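PDB 5UZ8: cadherin-23 from Mus musculus, which is a calcium-binding adhesion protein built of cadherin repeats, with a probable part in mechanotransduction in hearing. Local coordinates for residues K8-T13 with A33-D38; T27-V32 with V102-V107. All blocks are in the same frame, centred on the assembly; numbering follows the deposited sequence.

Contact 1 (K8-T13 with A33-D38); sequences KPFGIT and AAVDPD. With CA (calcium ion), chain H.
With CG anti to its carbonyl carbon (chi1 -61°) and bends further out, Lys8 lays its aliphatic chain across Val35 before its end turns away. At the valine's chi1 of -64°, CG1 meets chiefly the lysine, at 3.9 Å from Lys8 CE, while CG2 meets Phe10 and also nears Lys8 CD. The Phe10 ring lies alongside the Lys8 chain, and its CE1 is 3.6 Å from Val35 CG2, an oblique apolar touch in which the two side chains cross at about a right angle. Lys8 CD rests over one face of the same ring, offset toward its rim.

Between the backbones, Lys8 N donates to Ala33 O at 2.9 Å. A cis peptide then leads from Lys8 into Pro9, where a type II turn runs to Ile12, with Gly11 at its third position.

Further along, Asp36 grips calcium through both oxygens, OD2 at 2.3 Å and OD1 at 2.9 Å, and Asp38 adds OD2 at 2.5 Å. Asp36 OD1 also accepts from Asp38 N, an Asx turn that ties the Asp36 carboxylate to the backbone of its fellow ligand; Asn3, Asn42 and Asp90 complete the protein ligands.

The loop joins strand 6-7 to strand 15-20, and Lys8–Ala33 continues the antiparallel pairing of strand 6-7 with strand 28-35 begun by Gln6 and Val35.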
loop_
_atom_site.group_PDB
_atom_site.type_symbol
_atom_site.label_atom_id
_atom_site.label_comp_id
_atom_site.label_asym_id
_atom_site.label_seq_id
_atom_site.Cartn_x
_atom_site.Cartn_y
_atom_site.Cartn_z
ATOM N N LYS A 8 4.811 -37.868 40.690
ATOM C CA LYS A 8 5.743 -37.016 41.369
ATOM C C LYS A 8 5.712 -35.606 40.769
ATOM O O LYS A 8 5.550 -35.455 39.566
ATOM C CB LYS A 8 7.139 -37.618 41.266
ATOM C CG LYS A 8 7.205 -39.002 41.919
ATOM C CD LYS A 8 7.672 -38.903 43.336
ATOM C CE LYS A 8 9.193 -38.944 43.300
ATOM N NZ LYS A 8 9.749 -38.101 44.357
ATOM N N PRO A 9 5.856 -34.573 41.581
ATOM C CA PRO A 9 5.979 -34.651 43.032
ATOM C C PRO A 9 4.695 -35.143 43.716
ATOM O O PRO A 9 3.606 -35.038 43.156
ATOM C CB PRO A 9 6.269 -33.196 43.429
ATOM C CG PRO A 9 5.571 -32.398 42.386
ATOM C CD PRO A 9 5.576 -33.210 41.104
ATOM N N PHE A 10 4.844 -35.710 44.901
ATOM C CA PHE A 10 3.726 -36.369 45.535
ATOM C C PHE A 10 2.575 -35.361 45.747
ATOM O O PHE A 10 2.785 -34.258 46.227
ATOM C CB PHE A 10 4.147 -36.955 46.873
ATOM C CG PHE A 10 5.021 -38.175 46.771
ATOM C CD1 PHE A 10 4.606 -39.302 46.042
ATOM C CD2 PHE A 10 6.239 -38.223 47.436
ATOM C CE1 PHE A 10 5.401 -40.455 46.003
ATOM C CE2 PHE A 10 7.040 -39.373 47.400
ATOM C CZ PHE A 10 6.607 -40.495 46.699
ATOM N N GLY A 11 1.364 -35.764 45.387
ATOM C CA GLY A 11 0.181 -34.884 45.474
ATOM C C GLY A 11 -0.057 -33.932 44.320
ATOM O O GLY A 11 -0.934 -33.077 44.399
ATOM N N ILE A 12 0.681 -34.078 43.219
ATOM C CA ILE A 12 0.542 -33.186 42.093
ATOM C C ILE A 12 -0.839 -33.400 41.442
ATOM O O ILE A 12 -1.242 -34.546 41.204
ATOM C CB ILE A 12 1.692 -33.381 41.061
ATOM C CG1 ILE A 12 1.639 -32.360 39.935
ATOM C CG2 ILE A 12 1.713 -34.779 40.477
ATOM C CD1 ILE A 12 1.864 -30.940 40.406
ATOM N N THR A 13 -1.570 -32.301 41.207
ATOM C CA THR A 13 -2.951 -32.398 40.726
ATOM C C THR A 13 -3.014 -32.596 39.220
ATOM O O THR A 13 -3.842 -33.356 38.745
ATOM C CB THR A 13 -3.768 -31.149 41.081
ATOM O OG1 THR A 13 -3.070 -29.986 40.627
ATOM C CG2 THR A 13 -3.987 -31.083 42.566
ATOM N N ALA A 33 6.867 -38.432 35.835
ATOM C CA ALA A 33 7.340 -39.636 36.455
ATOM C C ALA A 33 6.398 -40.031 37.573
ATOM O O ALA A 33 5.864 -39.168 38.282
ATOM C CB ALA A 33 8.748 -39.445 37.017
ATOM N N ALA A 34 6.203 -41.334 37.705
ATOM C CA ALA A 34 5.520 -41.907 38.831
ATOM C C ALA A 34 6.457 -42.886 39.510
ATOM O O ALA A 34 7.427 -43.348 38.906
ATOM C CB ALA A 34 4.267 -42.613 38.374
ATOM N N VAL A 35 6.142 -43.217 40.757
ATOM C CA VAL A 35 6.912 -44.190 41.517
ATOM C C VAL A 35 5.986 -45.229 42.108
ATOM O O VAL A 35 4.830 -44.960 42.363
ATOM C CB VAL A 35 7.744 -43.543 42.638
ATOM C CG1 VAL A 35 8.799 -42.607 42.048
ATOM C CG2 VAL A 35 6.849 -42.800 43.615
ATOM N N ASP A 36 6.516 -46.421 42.298
ATOM C CA ASP A 36 5.802 -47.491 42.938
ATOM C C ASP A 36 6.846 -48.164 43.802
ATOM O O ASP A 36 7.833 -48.655 43.267
ATOM C CB ASP A 36 5.257 -48.451 41.890
ATOM C CG ASP A 36 4.392 -49.533 42.488
ATOM O OD1 ASP A 36 4.858 -50.281 43.375
ATOM O OD2 ASP A 36 3.222 -49.646 42.052
ATOM N N PRO A 37 6.652 -48.166 45.129
ATOM C CA PRO A 37 7.685 -48.780 45.997
ATOM C C PRO A 37 7.917 -50.315 45.826
ATOM O O PRO A 37 9.017 -50.801 46.116
ATOM C CB PRO A 37 7.211 -48.418 47.418
ATOM C CG PRO A 37 5.756 -48.118 47.289
ATOM C CD PRO A 37 5.543 -47.569 45.905
ATOM N N ASP A 38 6.926 -51.039 45.300
ATOM C CA ASP A 38 6.907 -52.518 45.310
ATOM C C ASP A 38 7.993 -53.179 44.461
ATOM O O ASP A 38 8.624 -52.534 43.634
ATOM C CB ASP A 38 5.536 -53.040 44.846
ATOM C CG ASP A 38 4.379 -52.476 45.665
ATOM O OD1 ASP A 38 4.579 -52.206 46.874
ATOM O OD2 ASP A 38 3.271 -52.292 45.091
HETATM CA CA CA H . 2.406 -51.643 42.848
HETATM O O HOH W 1 1.181 -53.650 43.374
#

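Contact 2 (T27-V32 with V102-V107); sequences TTLIAV and VYLEIV
Leu29 and Ile30, the two residues that meet Leu104 across the contact, are both hydrogen-bonded through their backbones to Val68, forming a classic beta bulge in strand 28-35. Its consequence is plain in the side chains. In a regular strand successive residues point to alternate sides, but here both neighbours point toward strand 102-107, so that a single leucine can meet the pair.

Leu104 does so with its fork. CD1 approaches Leu29 CD1 to 3.9 Å, the two leucines crossing at about a right angle, while CD2 comes within 4.0 Å of Ile30 CG2. The isoleucine reaches a second partner with its other branch: CG1 is anti to the backbone N (chi1 -169°), and the chain runs on extended to place CD1 4.0 Å from Val102 CG1. Ile30 and Val102 slide past each other in opposite directions, whereas Ile30 and Leu104 cross obliquely. With both methyls of Leu104 gone, an alanine here is likely to open a gap between the sheets, with Leu29 left without its mate across the contact and Ile30 with Val102 as its remaining one.

Strands 28-32 and 102-107 run nearly antiparallel, at 155°, with axes 8.9 Å apart at closest approach. That spacing is of facing sheets rather than neighbouring strands, and the contact is side-chain packing in the buried core of a cadherin beta sandwich. Strand 15-20 closes one flank, with Val19 against Leu29 and Tyr15 against Ile30; Phe84 and Val86 of strand 81-89 pack on Val102, and Val68 and Ala70 of strand 66-70 lie beside the bulged pair.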
loop_
_atom_site.group_PDB
_atom_site.type_symbol
_atom_site.label_atom_id
_atom_site.label_comp_id
_atom_site.label_asym_id
_atom_site.label_seq_id
_atom_site.Cartn_x
_atom_site.Cartn_y
_atom_site.Cartn_z
ATOM N N THR A 27 11.052 -33.455 19.668
ATOM C CA THR A 27 11.351 -32.478 20.704
ATOM C C THR A 27 10.647 -32.878 21.994
ATOM O O THR A 27 9.465 -33.263 21.964
ATOM C CB THR A 27 10.886 -31.077 20.300
ATOM O OG1 THR A 27 11.605 -30.665 19.141
ATOM C CG2 THR A 27 11.120 -30.018 21.427
ATOM N N THR A 28 11.382 -32.815 23.104
ATOM C CA THR A 28 10.810 -33.141 24.396
ATOM C C THR A 28 9.866 -32.022 24.803
ATOM O O THR A 28 10.248 -30.842 24.823
ATOM C CB THR A 28 11.889 -33.328 25.474
ATOM O OG1 THR A 28 12.692 -34.469 25.153
ATOM C CG2 THR A 28 11.271 -33.520 26.847
ATOM N N LEU A 29 8.629 -32.391 25.087
ATOM C CA LEU A 29 7.615 -31.419 25.451
ATOM C C LEU A 29 7.416 -31.351 26.965
ATOM O O LEU A 29 7.206 -30.274 27.504
ATOM C CB LEU A 29 6.315 -31.754 24.786
ATOM C CG LEU A 29 6.356 -31.866 23.267
ATOM C CD1 LEU A 29 4.943 -32.151 22.784
ATOM C CD2 LEU A 29 6.927 -30.623 22.624
ATOM N N ILE A 30 7.444 -32.496 27.627
ATOM C CA ILE A 30 7.312 -32.568 29.075
ATOM C C ILE A 30 7.810 -33.920 29.494
ATOM O O ILE A 30 7.745 -34.860 28.726
ATOM C CB ILE A 30 5.851 -32.342 29.529
ATOM C CG1 ILE A 30 5.761 -32.156 31.052
ATOM C CG2 ILE A 30 4.889 -33.438 29.020
ATOM C CD1 ILE A 30 4.383 -31.649 31.466
ATOM N N ALA A 31 8.338 -34.016 30.708
ATOM C CA ALA A 31 8.698 -35.303 31.266
ATOM C C ALA A 31 8.067 -35.456 32.617
ATOM O O ALA A 31 8.244 -34.589 33.471
ATOM C CB ALA A 31 10.195 -35.426 31.381
ATOM N N VAL A 32 7.301 -36.527 32.778
ATOM C CA VAL A 32 6.626 -36.822 34.038
ATOM C C VAL A 32 7.145 -38.147 34.565
ATOM O O VAL A 32 7.777 -38.912 33.831
ATOM C CB VAL A 32 5.103 -36.859 33.877
ATOM C CG1 VAL A 32 4.593 -35.582 33.243
ATOM C CG2 VAL A 32 4.651 -38.067 33.076
ATOM N N VAL A 102 -2.526 -33.749 31.745
ATOM C CA VAL A 102 -1.460 -32.867 31.297
ATOM C C VAL A 102 -2.056 -31.783 30.414
ATOM O O VAL A 102 -2.911 -32.060 29.560
ATOM C CB VAL A 102 -0.329 -33.624 30.553
ATOM C CG1 VAL A 102 0.767 -32.656 30.108
ATOM C CG2 VAL A 102 0.290 -34.694 31.453
ATOM N N TYR A 103 -1.594 -30.554 30.634
ATOM C CA TYR A 103 -2.054 -29.397 29.855
ATOM C C TYR A 103 -0.812 -28.693 29.271
ATOM O O TYR A 103 -0.081 -28.016 30.004
ATOM C CB TYR A 103 -2.859 -28.427 30.719
ATOM C CG TYR A 103 -4.044 -29.030 31.465
ATOM C CD1 TYR A 103 -5.225 -29.352 30.809
ATOM C CD2 TYR A 103 -3.990 -29.251 32.834
ATOM C CE1 TYR A 103 -6.315 -29.893 31.484
ATOM C CE2 TYR A 103 -5.057 -29.814 33.515
ATOM C CZ TYR A 103 -6.213 -30.128 32.846
ATOM O OH TYR A 103 -7.276 -30.633 33.555
ATOM N N LEU A 104 -0.586 -28.851 27.965
ATOM C CA LEU A 104 0.514 -28.166 27.316
ATOM C C LEU A 104 0.018 -26.876 26.684
ATOM O O LEU A 104 -0.877 -26.887 25.825
ATOM C CB LEU A 104 1.211 -29.053 26.270
ATOM C CG LEU A 104 1.750 -30.379 26.761
ATOM C CD1 LEU A 104 2.339 -31.145 25.569
ATOM C CD2 LEU A 104 2.761 -30.199 27.872
ATOM N N GLU A 105 0.601 -25.773 27.126
ATOM C CA GLU A 105 0.189 -24.425 26.743
ATOM C C GLU A 105 0.995 -24.025 25.514
ATOM O O GLU A 105 2.203 -23.840 25.592
ATOM C CB GLU A 105 0.474 -23.469 27.897
ATOM C CG GLU A 105 0.098 -22.002 27.686
ATOM C CD GLU A 105 0.265 -21.185 28.961
ATOM O OE1 GLU A 105 0.853 -21.675 29.944
ATOM O OE2 GLU A 105 -0.211 -20.056 29.002
ATOM N N ILE A 106 0.334 -23.936 24.371
ATOM C CA ILE A 106 1.048 -23.600 23.141
ATOM C C ILE A 106 1.351 -22.094 23.125
ATOM O O ILE A 106 0.498 -21.271 23.466
ATOM C CB ILE A 106 0.277 -24.069 21.887
ATOM C CG1 ILE A 106 -0.094 -25.553 21.980
ATOM C CG2 ILE A 106 1.098 -23.849 20.634
ATOM C CD1 ILE A 106 1.072 -26.436 22.378
ATOM N N VAL A 107 2.570 -21.741 22.716
ATOM C CA VAL A 107 3.043 -20.355 22.732
ATOM C C VAL A 107 3.168 -19.885 21.293
ATOM O O VAL A 107 3.792 -20.556 20.460
ATOM C CB VAL A 107 4.406 -20.269 23.402
ATOM C CG1 VAL A 107 4.956 -18.849 23.366
ATOM C CG2 VAL A 107 4.295 -20.765 24.837
#

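In the fold
Both contacts belong to the first cadherin domain of the chain and share strand 28-35, their centres being 18 Å apart. Along the sequence their segments alternate: 8-13, 27-32, 33-38, then 102-107. Residues 27-32 and 33-38 are consecutive, so one continuous run serves first the sandwich interior and then the surface. Contact 2 joins the two facing sheets through their apolar core, whereas contact 1 lies at the edge of one sheet, where the chain leaves strand 6-7 to cross to strand 15-20 in the other. Beyond contact 1 the same run ends in calcium ligands, linking the framework of the domain to its amino-terminal metal site.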